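Peptide-binding protein (Photobacterium damsela subsp. piscicida, PDB 6SQX) cleaves bacterial peptidoglycan as a secreted NlpC/P60 endopeptidase, probably of the cysteine type, and so attacks the cell walls of potentially competing bacteria. Local coordinates at residues D42-I48 with T295-F301; T62-F66 with Y78-N82; I122-M126 with S153-S157; G143-N147 with I268-D272. All blocks are in the same frame, centred on the assembly; numbering follows the deposited sequence. Where two conformers were deposited one is given.

Contact 1 of 4, residues D42-I48 with T295-F301; sequences DLDKNII and TPSYKNF. With EDO (1,2-ethanediol), chain G.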
# COMPACT_ATOMS: atom_id res chain seq x y z
N ASP A 42 0.59 18.00 22.96
CA ASP A 42 -0.21 17.10 22.16
C ASP A 42 0.08 15.63 22.45
O ASP A 42 -0.68 14.77 22.01
CB ASP A 42 0.01 17.35 20.67
CG ASP A 42 -0.62 18.64 20.18
OD1 ASP A 42 -1.56 19.12 20.85
OD2 ASP A 42 -0.17 19.15 19.13
N LEU A 43 1.18 15.34 23.16
CA LEU A 43 1.58 13.95 23.38
C LEU A 43 0.41 13.08 23.79
O LEU A 43 0.17 12.01 23.21
CB LEU A 43 2.65 13.89 24.46
CG LEU A 43 4.11 13.83 24.05
CD1 LEU A 43 4.88 13.46 25.28
CD2 LEU A 43 4.33 12.83 22.91
N ASP A 44 -0.35 13.55 24.78
CA ASP A 44 -1.42 12.78 25.39
C ASP A 44 -2.76 12.90 24.67
O ASP A 44 -3.75 12.38 25.17
CB ASP A 44 -1.60 13.21 26.85
CG ASP A 44 -0.36 12.98 27.67
OD1 ASP A 44 0.11 11.82 27.71
OD2 ASP A 44 0.15 13.96 28.27
N LYS A 45 -2.81 13.57 23.52
CA LYS A 45 -4.08 13.78 22.83
C LYS A 45 -4.30 12.77 21.72
O LYS A 45 -3.37 12.12 21.23
CB LYS A 45 -4.15 15.19 22.24
CG LYS A 45 -4.13 16.34 23.26
CD LYS A 45 -4.15 17.66 22.52
CE LYS A 45 -3.90 18.85 23.43
NZ LYS A 45 -3.55 20.05 22.62
N ASN A 46 -5.56 12.65 21.31
CA ASN A 46 -5.92 11.93 20.10
C ASN A 46 -5.99 12.89 18.92
O ASN A 46 -6.38 14.05 19.06
CB ASN A 46 -7.26 11.21 20.27
CG ASN A 46 -7.19 10.07 21.25
OD1 ASN A 46 -6.16 9.43 21.40
ND2 ASN A 46 -8.30 9.81 21.95
N ILE A 47 -5.62 12.38 17.75
CA ILE A 47 -5.54 13.22 16.56
C ILE A 47 -6.93 13.59 16.06
O ILE A 47 -7.15 14.70 15.55
CB ILE A 47 -4.69 12.55 15.46
CG1 ILE A 47 -3.33 12.16 16.04
CG2 ILE A 47 -4.54 13.44 14.24
CD1 ILE A 47 -2.36 11.58 15.04
N ILE A 48 -7.89 12.67 16.16
CA ILE A 48 -9.27 13.00 15.84
C ILE A 48 -10.16 12.50 16.97
O ILE A 48 -9.78 11.61 17.74
CB ILE A 48 -9.75 12.46 14.47
CG1 ILE A 48 -9.75 10.93 14.44
CG2 ILE A 48 -8.92 13.05 13.31
CD1 ILE A 48 -8.41 10.34 14.06
N THR A 295 -5.83 2.85 19.28
CA THR A 295 -6.32 4.18 19.59
C THR A 295 -5.55 5.23 18.79
O THR A 295 -4.31 5.15 18.72
CB THR A 295 -6.12 4.43 21.09
OG1 THR A 295 -6.90 3.47 21.82
CG2 THR A 295 -6.56 5.81 21.47
N PRO A 296 -6.24 6.22 18.16
CA PRO A 296 -5.58 7.17 17.26
C PRO A 296 -4.94 8.35 18.00
O PRO A 296 -5.22 9.52 17.72
CB PRO A 296 -6.72 7.61 16.34
CG PRO A 296 -7.91 7.65 17.28
CD PRO A 296 -7.71 6.39 18.17
N SER A 297 -4.07 8.04 18.96
CA SER A 297 -3.36 9.05 19.71
C SER A 297 -2.13 9.51 18.92
O SER A 297 -1.58 8.77 18.09
CB SER A 297 -2.92 8.46 21.06
OG SER A 297 -2.03 7.37 20.87
N TYR A 298 -1.69 10.74 19.20
CA TYR A 298 -0.40 11.16 18.65
C TYR A 298 0.71 10.17 19.02
O TYR A 298 1.54 9.82 18.17
CB TYR A 298 0.00 12.58 19.09
CG TYR A 298 -0.78 13.66 18.36
CD1 TYR A 298 -0.44 14.06 17.08
CD2 TYR A 298 -1.88 14.27 18.97
CE1 TYR A 298 -1.19 15.05 16.40
CE2 TYR A 298 -2.62 15.25 18.32
CZ TYR A 298 -2.27 15.63 17.04
OH TYR A 298 -3.02 16.61 16.39
N LYS A 299 0.74 9.70 20.28
CA LYS A 299 1.77 8.74 20.68
C LYS A 299 1.74 7.48 19.81
O LYS A 299 2.79 7.01 19.35
CB LYS A 299 1.61 8.34 22.16
CG LYS A 299 2.22 9.26 23.14
CD LYS A 299 1.90 8.78 24.55
CE LYS A 299 2.79 9.49 25.58
NZ LYS A 299 2.32 9.34 26.98
N ASN A 300 0.54 6.89 19.61
CA ASN A 300 0.48 5.66 18.83
C ASN A 300 0.84 5.88 17.36
O ASN A 300 1.50 5.03 16.74
CB ASN A 300 -0.90 5.01 18.95
CG ASN A 300 -1.09 4.30 20.28
OD1 ASN A 300 -0.10 3.97 20.96
ND2 ASN A 300 -2.35 4.03 20.67
N PHE A 301 0.39 7.00 16.77
CA PHE A 301 0.81 7.28 15.39
C PHE A 301 2.33 7.38 15.31
O PHE A 301 2.94 6.85 14.36
CB PHE A 301 0.17 8.58 14.89
CG PHE A 301 -1.08 8.35 14.07
CD1 PHE A 301 -2.29 8.08 14.68
CD2 PHE A 301 -1.03 8.40 12.67
CE1 PHE A 301 -3.44 7.84 13.94
CE2 PHE A 301 -2.19 8.18 11.91
CZ PHE A 301 -3.38 7.90 12.56
C1 EDO G . 0.64 18.17 15.58
O1 EDO G . 1.34 19.23 14.93
C2 EDO G . 1.51 17.55 16.66
O2 EDO G . 1.84 18.49 17.69
O HOH W 1 -5.64 17.02 17.01
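Pro296 O is met by two groups of the loop facing it: Ile47 N donates to it at 2.9 Å, and the CA of Asn46 adds a longer C-H...O contact. A return bond runs from Tyr298 N to Lys45 O, 3.0 Å, and the two together make a single beta bridge between Asn46 and Ser297. Ser297 also N-caps the helix, its OG accepting from Asn300 N. The Tyr298 ring is clamped: Ile47 CG1 stands over the centre of one face, 3.5 Å from the centroid, while Asp42 CB lies off-centre over the opposite face. Because Ile47 is extended past CG1 (chi2 -175°), its CD1 reaches a face of Phe301, 3.5 Å from Phe301 CD1. A water ties Tyr298 OH to Ile47 O. Asp42 is itself held, OD1 by Lys45 NZ at 2.8 Å and OD2 by O2 of an ethanediol, probably from the crystallisation liquor. The loop between strand 23-25 and helix 50-64 is thereby pinned to the start of helix 298-308, with Ile53 of helix 50-64 touching Ile48 and Pro296, and Phe335, just after helix 326-334, stacking on Phe301.

Contact 2 of 4, residues T62-F66 with Y78-N82; sequences TQYYF and YYVPN
The backbones come closest at Gln63 and Pro81, 5.8 Å between their CA atoms, where the last turn of helix 50-64 faces the loop that follows strand 76-78. Gln63 folds back on itself at chi2 (-55°), which brings its amide alongside the proline. NE2 donates to Pro81 O at 3.0 Å, nearly straight and on a lone pair in the carbonyl plane; that oxygen also lies close to the plane of the Gln63 amide, so the bond fixes the amide's rotation. The other end of the amide, Gln63 OE1, rests 3.5 Å from Pro81 CB. A water lies within donating reach of both Gln63 OE1 and Asn82 OD1, though it has more acceptors around it than protons. The arrangement is a proline-aromatic packing at a helix C-terminus: Phe66, just past the end of the helix, turns its CG anti to the backbone N (chi1 -180°) and so presents a ring face to Pro81, whose CB makes a CH-pi contact 3.8 Å from the centroid. Pro81 CB thus touches both the Gln63 amide and the Phe66 ring. Asn82, in a left-handed backbone conformation, sets its amide plane perpendicular to that ring, with ND2 3.5 Å from Phe66 CE1. Tyr78 adds a looser contact, its CD1 4.2 Å from Phe66 CE2. Trp338, within the NlpC/P60 family sequence, packs against both Gln63 and Pro81.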
# COMPACT_ATOMS: atom_id res chain seq x y z
N THR A 62 -16.96 -1.50 6.42
CA THR A 62 -17.71 -1.72 5.19
C THR A 62 -16.78 -2.05 4.04
O THR A 62 -17.03 -2.99 3.27
CB THR A 62 -18.54 -0.49 4.86
OG1 THR A 62 -19.51 -0.28 5.90
CG2 THR A 62 -19.28 -0.69 3.51
N GLN A 63 -15.67 -1.31 3.91
CA GLN A 63 -14.79 -1.52 2.77
C GLN A 63 -13.99 -2.80 2.94
O GLN A 63 -13.77 -3.55 1.96
CB GLN A 63 -13.82 -0.34 2.59
CG GLN A 63 -14.52 1.05 2.45
CD GLN A 63 -15.56 1.09 1.31
OE1 GLN A 63 -16.61 0.48 1.41
NE2 GLN A 63 -15.24 1.82 0.24
N TYR A 64 -13.50 -3.03 4.16
CA TYR A 64 -12.60 -4.15 4.42
C TYR A 64 -13.32 -5.49 4.28
O TYR A 64 -12.73 -6.47 3.78
CB TYR A 64 -12.03 -4.02 5.83
CG TYR A 64 -10.97 -5.03 6.20
CD1 TYR A 64 -9.70 -4.95 5.65
CD2 TYR A 64 -11.22 -6.00 7.17
CE1 TYR A 64 -8.68 -5.84 6.05
CE2 TYR A 64 -10.22 -6.88 7.55
CZ TYR A 64 -8.97 -6.80 6.96
OH TYR A 64 -7.95 -7.66 7.35
N TYR A 65 -14.58 -5.56 4.70
CA TYR A 65 -15.38 -6.79 4.59
C TYR A 65 -16.26 -6.84 3.35
O TYR A 65 -17.11 -7.74 3.25
CB TYR A 65 -16.23 -6.99 5.86
CG TYR A 65 -15.37 -7.24 7.09
CD1 TYR A 65 -14.72 -8.46 7.28
CD2 TYR A 65 -15.20 -6.25 8.06
CE1 TYR A 65 -13.92 -8.70 8.41
CE2 TYR A 65 -14.40 -6.48 9.17
CZ TYR A 65 -13.78 -7.70 9.35
OH TYR A 65 -12.99 -7.92 10.49
N PHE A 66 -16.03 -5.95 2.39
CA PHE A 66 -16.91 -5.88 1.22
C PHE A 66 -16.96 -7.21 0.48
O PHE A 66 -18.01 -7.60 -0.04
CB PHE A 66 -16.40 -4.80 0.28
CG PHE A 66 -17.22 -4.64 -0.95
CD1 PHE A 66 -18.51 -4.11 -0.89
CD2 PHE A 66 -16.71 -5.00 -2.18
CE1 PHE A 66 -19.26 -3.95 -2.06
CE2 PHE A 66 -17.45 -4.83 -3.37
CZ PHE A 66 -18.73 -4.32 -3.28
N TYR A 78 -14.06 -3.08 -7.71
CA TYR A 78 -14.05 -1.67 -7.35
C TYR A 78 -12.71 -1.30 -6.70
O TYR A 78 -12.34 -1.91 -5.71
CB TYR A 78 -15.15 -1.39 -6.31
CG TYR A 78 -16.53 -1.54 -6.89
CD1 TYR A 78 -17.09 -2.81 -7.09
CD2 TYR A 78 -17.28 -0.41 -7.26
CE1 TYR A 78 -18.38 -2.95 -7.67
CE2 TYR A 78 -18.56 -0.54 -7.80
CZ TYR A 78 -19.10 -1.80 -8.02
OH TYR A 78 -20.36 -1.92 -8.57
N TYR A 79 -12.04 -0.26 -7.19
CA TYR A 79 -10.93 0.26 -6.39
C TYR A 79 -11.41 0.85 -5.08
O TYR A 79 -10.66 0.86 -4.09
CB TYR A 79 -10.14 1.34 -7.16
CG TYR A 79 -9.42 0.75 -8.33
CD1 TYR A 79 -8.27 -0.02 -8.15
CD2 TYR A 79 -9.88 0.96 -9.63
CE1 TYR A 79 -7.62 -0.60 -9.22
CE2 TYR A 79 -9.21 0.40 -10.73
CZ TYR A 79 -8.06 -0.38 -10.51
OH TYR A 79 -7.40 -0.97 -11.56
N VAL A 80 -12.63 1.38 -5.03
CA VAL A 80 -13.25 1.89 -3.81
C VAL A 80 -14.62 1.24 -3.71
O VAL A 80 -15.54 1.61 -4.47
CB VAL A 80 -13.35 3.43 -3.86
CG1 VAL A 80 -14.09 3.98 -2.62
CG2 VAL A 80 -11.93 4.03 -4.00
N PRO A 81 -14.81 0.22 -2.87
CA PRO A 81 -16.09 -0.50 -2.82
C PRO A 81 -17.26 0.46 -2.72
O PRO A 81 -17.22 1.46 -2.00
CB PRO A 81 -15.96 -1.36 -1.55
CG PRO A 81 -14.52 -1.68 -1.51
CD PRO A 81 -13.79 -0.39 -1.99
N ASN A 82 -18.29 0.18 -3.51
CA ASN A 82 -19.56 0.91 -3.55
C ASN A 82 -19.47 2.26 -4.23
O ASN A 82 -20.52 2.92 -4.38
CB ASN A 82 -20.24 1.08 -2.18
CG ASN A 82 -20.64 -0.23 -1.56
OD1 ASN A 82 -20.37 -0.50 -0.36
ND2 ASN A 82 -21.28 -1.09 -2.36
O HOH W 2 -18.94 1.78 0.89

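Contact 3 of 4, residues I122-M126 with S153-S157; sequences ISENM and SLPTS
An inverse gamma turn centred on Pro155, in the loop that follows strand 149-152, lies against the last turn of helix 118-126. Two residues one helical turn apart, Ile122 and Met126, supply the helix side of the contact. Ile122 works with both branches: CG2 lies 3.8 Å from Pro155 CD and close to Leu154 CB, while Ile122 CD1, carried out on an extended arm (chi2 169°), lies 3.9 Å from Thr156 CG2. Met126 crosses the proline at about a right angle, its CG 3.5 Å from Pro155 CG, tighter than usual van der Waals contact. Met126 SD lies 3.7 Å from Leu154 CD2, and the bend at chi3 (72°) brings the terminal CE to the same methyl. Thr156 directs its hydroxyl elsewhere, to the N of Asp158. Beside this apolar patch a single water spans the gap, accepting from Asn125 ND2 at 2.9 Å and donating to Pro155 O at 2.7 Å. Asn125 is steadied further by Asp195 N, which bonds to OD1. Trp209 of strand 206-211 touches both Met126 and Pro155, and Ile98 of helix 90-102 packs on Met126. With no direct polar bond between 122-126 and 153-157, the fit rests on the shapes of the aliphatic groups, and the water-mediated link gives the carbonyl of the buried Pro155 a donor.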
# COMPACT_ATOMS: atom_id res chain seq x y z
N ILE A 122 1.46 -18.15 -20.11
CA ILE A 122 0.69 -17.56 -19.02
C ILE A 122 -0.77 -17.40 -19.42
O ILE A 122 -1.68 -17.73 -18.64
CB ILE A 122 1.32 -16.23 -18.58
CG1 ILE A 122 2.72 -16.48 -18.03
CG2 ILE A 122 0.44 -15.52 -17.55
CD1 ILE A 122 3.49 -15.23 -17.81
N SER A 123 -1.03 -16.86 -20.61
CA SER A 123 -2.40 -16.70 -21.08
C SER A 123 -3.13 -18.04 -21.13
O SER A 123 -4.30 -18.14 -20.74
CB SER A 123 -2.39 -16.03 -22.46
OG SER A 123 -3.68 -16.09 -23.07
N GLU A 124 -2.45 -19.08 -21.63
CA GLU A 124 -3.03 -20.42 -21.62
C GLU A 124 -3.45 -20.81 -20.21
O GLU A 124 -4.58 -21.25 -19.98
CB GLU A 124 -2.03 -21.45 -22.14
CG GLU A 124 -1.83 -21.51 -23.63
CD GLU A 124 -0.96 -22.69 -24.02
OE1 GLU A 124 -1.46 -23.83 -23.99
OE2 GLU A 124 0.23 -22.47 -24.32
N ASN A 125 -2.53 -20.67 -19.25
CA ASN A 125 -2.78 -21.10 -17.88
C ASN A 125 -3.90 -20.29 -17.23
O ASN A 125 -4.59 -20.79 -16.33
CB ASN A 125 -1.49 -20.95 -17.08
CG ASN A 125 -1.48 -21.78 -15.80
OD1 ASN A 125 -2.10 -22.84 -15.71
ND2 ASN A 125 -0.73 -21.29 -14.80
N MET A 126 -4.08 -19.03 -17.64
CA MET A 126 -5.17 -18.22 -17.11
C MET A 126 -6.53 -18.78 -17.50
O MET A 126 -7.51 -18.57 -16.78
CB MET A 126 -5.05 -16.76 -17.57
CG MET A 126 -3.84 -16.08 -16.95
SD MET A 126 -3.44 -14.52 -17.75
CE MET A 126 -4.76 -13.43 -17.19
N SER A 153 -0.14 -9.29 -11.31
CA SER A 153 -1.12 -8.97 -12.34
C SER A 153 -1.38 -10.13 -13.29
O SER A 153 -2.42 -10.14 -13.97
CB SER A 153 -0.68 -7.75 -13.12
OG SER A 153 0.46 -8.01 -13.91
N LEU A 154 -0.45 -11.08 -13.41
CA LEU A 154 -0.55 -12.31 -14.18
C LEU A 154 -0.09 -13.43 -13.26
O LEU A 154 0.70 -13.18 -12.35
CB LEU A 154 0.41 -12.26 -15.37
CG LEU A 154 0.08 -11.23 -16.45
CD1 LEU A 154 1.21 -11.19 -17.48
CD2 LEU A 154 -1.27 -11.59 -17.12
N PRO A 155 -0.53 -14.65 -13.49
CA PRO A 155 -0.16 -15.76 -12.57
C PRO A 155 1.25 -16.27 -12.84
O PRO A 155 1.46 -17.32 -13.47
CB PRO A 155 -1.22 -16.82 -12.86
CG PRO A 155 -1.63 -16.56 -14.31
CD PRO A 155 -1.61 -15.04 -14.42
N THR A 156 2.22 -15.50 -12.35
CA THR A 156 3.62 -15.85 -12.52
C THR A 156 4.44 -15.13 -11.47
O THR A 156 4.10 -14.00 -11.08
CB THR A 156 4.16 -15.47 -13.92
OG1 THR A 156 5.54 -15.87 -14.08
CG2 THR A 156 4.05 -13.97 -14.16
N SER A 157 5.47 -15.82 -10.99
CA SER A 157 6.46 -15.20 -10.13
C SER A 157 7.57 -14.53 -10.92
O SER A 157 8.42 -13.85 -10.32
CB SER A 157 7.05 -16.23 -9.16
OG SER A 157 7.61 -17.31 -9.87
O HOH W 3 0.86 -18.99 -15.52

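Contact 4 of 4, residues G143-N147 with I268-D272; sequences GIVVN and IPVKD
Pro269 packs its CB and CG against Ile144 and Val146. Ile144 crosses it at about a right angle, with CG2 4.0 Å from Pro269 CB and CD1 reaching toward CG; keeping CG1 anti to the backbone N (chi1 -162°) lets both branches face the proline. Val146 brings CG1 to 4.1 Å from Pro269 CB and, closer still, to 3.6 Å from Pro269 O. Between these two residues the carbonyl of Val145 points at the ring, its O 3.7 Å from Pro269 CG. The backbones share no direct hydrogen bond; a water lies between them instead and donates to Val146 O at 2.6 Å and to Pro269 O at 2.7 Å, serving the two carbonyls at once. Farther along, Lys271 CB lies 4.3 Å from Val146 CG2. The rest of the lysine chain leads away, and its NZ bonds to the carbonyl of Ile215 in strand 215-217. Val146 is positioned by backbone bonding to Ser214, and Ile144 by bonding to Ala216, while Phe222 and Trp226 of helix 220-226 pack on the Ile144 side chain. Strands 142-145 and 265-271 belong to separate five-stranded antiparallel sheets with the same strand order. The first includes strands of the SH3b1 sequence and the second is consistent with another SH3-like unit; the contact would then be a seam between two small beta domains.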
# COMPACT_ATOMS: atom_id res chain seq x y z
N GLY A 143 -13.62 -15.86 0.80
CA GLY A 143 -12.39 -16.48 1.26
C GLY A 143 -11.54 -15.59 2.14
O GLY A 143 -11.96 -14.51 2.57
N ILE A 144 -10.34 -16.08 2.43
CA ILE A 144 -9.42 -15.38 3.33
C ILE A 144 -7.99 -15.71 2.92
O ILE A 144 -7.70 -16.81 2.44
CB ILE A 144 -9.75 -15.74 4.80
CG1 ILE A 144 -9.15 -14.72 5.78
CG2 ILE A 144 -9.32 -17.16 5.17
CD1 ILE A 144 -9.75 -14.81 7.17
N VAL A 145 -7.09 -14.75 3.13
CA VAL A 145 -5.65 -14.98 2.93
C VAL A 145 -5.11 -15.76 4.12
O VAL A 145 -5.32 -15.37 5.28
CB VAL A 145 -4.91 -13.64 2.75
CG1 VAL A 145 -3.38 -13.87 2.64
CG2 VAL A 145 -5.44 -12.91 1.51
N VAL A 146 -4.43 -16.89 3.84
CA VAL A 146 -3.81 -17.70 4.89
C VAL A 146 -2.29 -17.54 4.96
O VAL A 146 -1.71 -17.84 6.01
CB VAL A 146 -4.22 -19.19 4.85
CG1 VAL A 146 -5.74 -19.33 5.03
CG2 VAL A 146 -3.73 -19.91 3.57
N ASN A 147 -1.63 -17.12 3.90
CA ASN A 147 -0.21 -16.76 3.96
C ASN A 147 -0.02 -15.39 3.32
O ASN A 147 -0.66 -15.08 2.31
CB ASN A 147 0.66 -17.78 3.21
CG ASN A 147 0.77 -19.10 3.95
OD1 ASN A 147 1.11 -19.13 5.14
ND2 ASN A 147 0.54 -20.20 3.24
N ILE A 268 -5.00 -17.71 13.90
CA ILE A 268 -4.70 -17.43 12.49
C ILE A 268 -5.49 -18.41 11.64
O ILE A 268 -5.64 -19.59 12.02
CB ILE A 268 -3.20 -17.52 12.17
CG1 ILE A 268 -2.64 -18.89 12.55
CG2 ILE A 268 -2.42 -16.40 12.83
CD1 ILE A 268 -1.21 -19.16 12.05
N PRO A 269 -5.98 -17.98 10.48
CA PRO A 269 -6.68 -18.92 9.59
C PRO A 269 -5.66 -19.77 8.87
O PRO A 269 -4.62 -19.27 8.41
CB PRO A 269 -7.38 -17.99 8.59
CG PRO A 269 -6.45 -16.76 8.54
CD PRO A 269 -5.97 -16.60 9.97
N VAL A 270 -5.94 -21.06 8.80
CA VAL A 270 -5.10 -21.98 8.05
C VAL A 270 -5.99 -22.79 7.12
O VAL A 270 -7.20 -22.95 7.34
CB VAL A 270 -4.25 -22.88 8.99
CG1 VAL A 270 -3.27 -22.03 9.82
CG2 VAL A 270 -5.17 -23.72 9.88
N LYS A 271 -5.38 -23.28 6.03
CA LYS A 271 -6.13 -24.02 5.02
C LYS A 271 -6.25 -25.48 5.44
O LYS A 271 -5.23 -26.17 5.64
CB LYS A 271 -5.45 -23.88 3.66
CG LYS A 271 -6.26 -24.36 2.47
CD LYS A 271 -5.58 -23.91 1.21
CE LYS A 271 -6.47 -24.08 -0.01
NZ LYS A 271 -5.82 -23.42 -1.18
N ASP A 272 -7.49 -25.96 5.57
CA ASP A 272 -7.74 -27.35 5.94
C ASP A 272 -7.64 -28.27 4.71
O ASP A 272 -7.45 -27.82 3.57
CB ASP A 272 -9.04 -27.46 6.75
CG ASP A 272 -10.32 -27.56 5.88
OD1 ASP A 272 -10.28 -27.70 4.65
OD2 ASP A 272 -11.43 -27.50 6.48
O HOH W 4 -1.90 -19.08 8.30

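Contact 1 joins segments far apart in sequence, and the other three all fall within the stretch of chain between them; it lies about 45 Å, centre to centre, from contact 3, on the opposite side of the chain's centre. Helix 50-64 connects contact 1 to contact 2, since Ile53 packs at one and the helix ends at the other. Contacts 2 and 4 come within about 7 Å at their nearest atoms and share Trp226, which bonds to Tyr65 OH and packs on Ile144. Contacts 3 and 4 interleave along the chain. Cys324, found as cysteinesulfonic acid and, in its Asp-Cys-Ser-Gly sequence, consistent with the nucleophile of NlpC/P60 peptidases, belongs to none of the four.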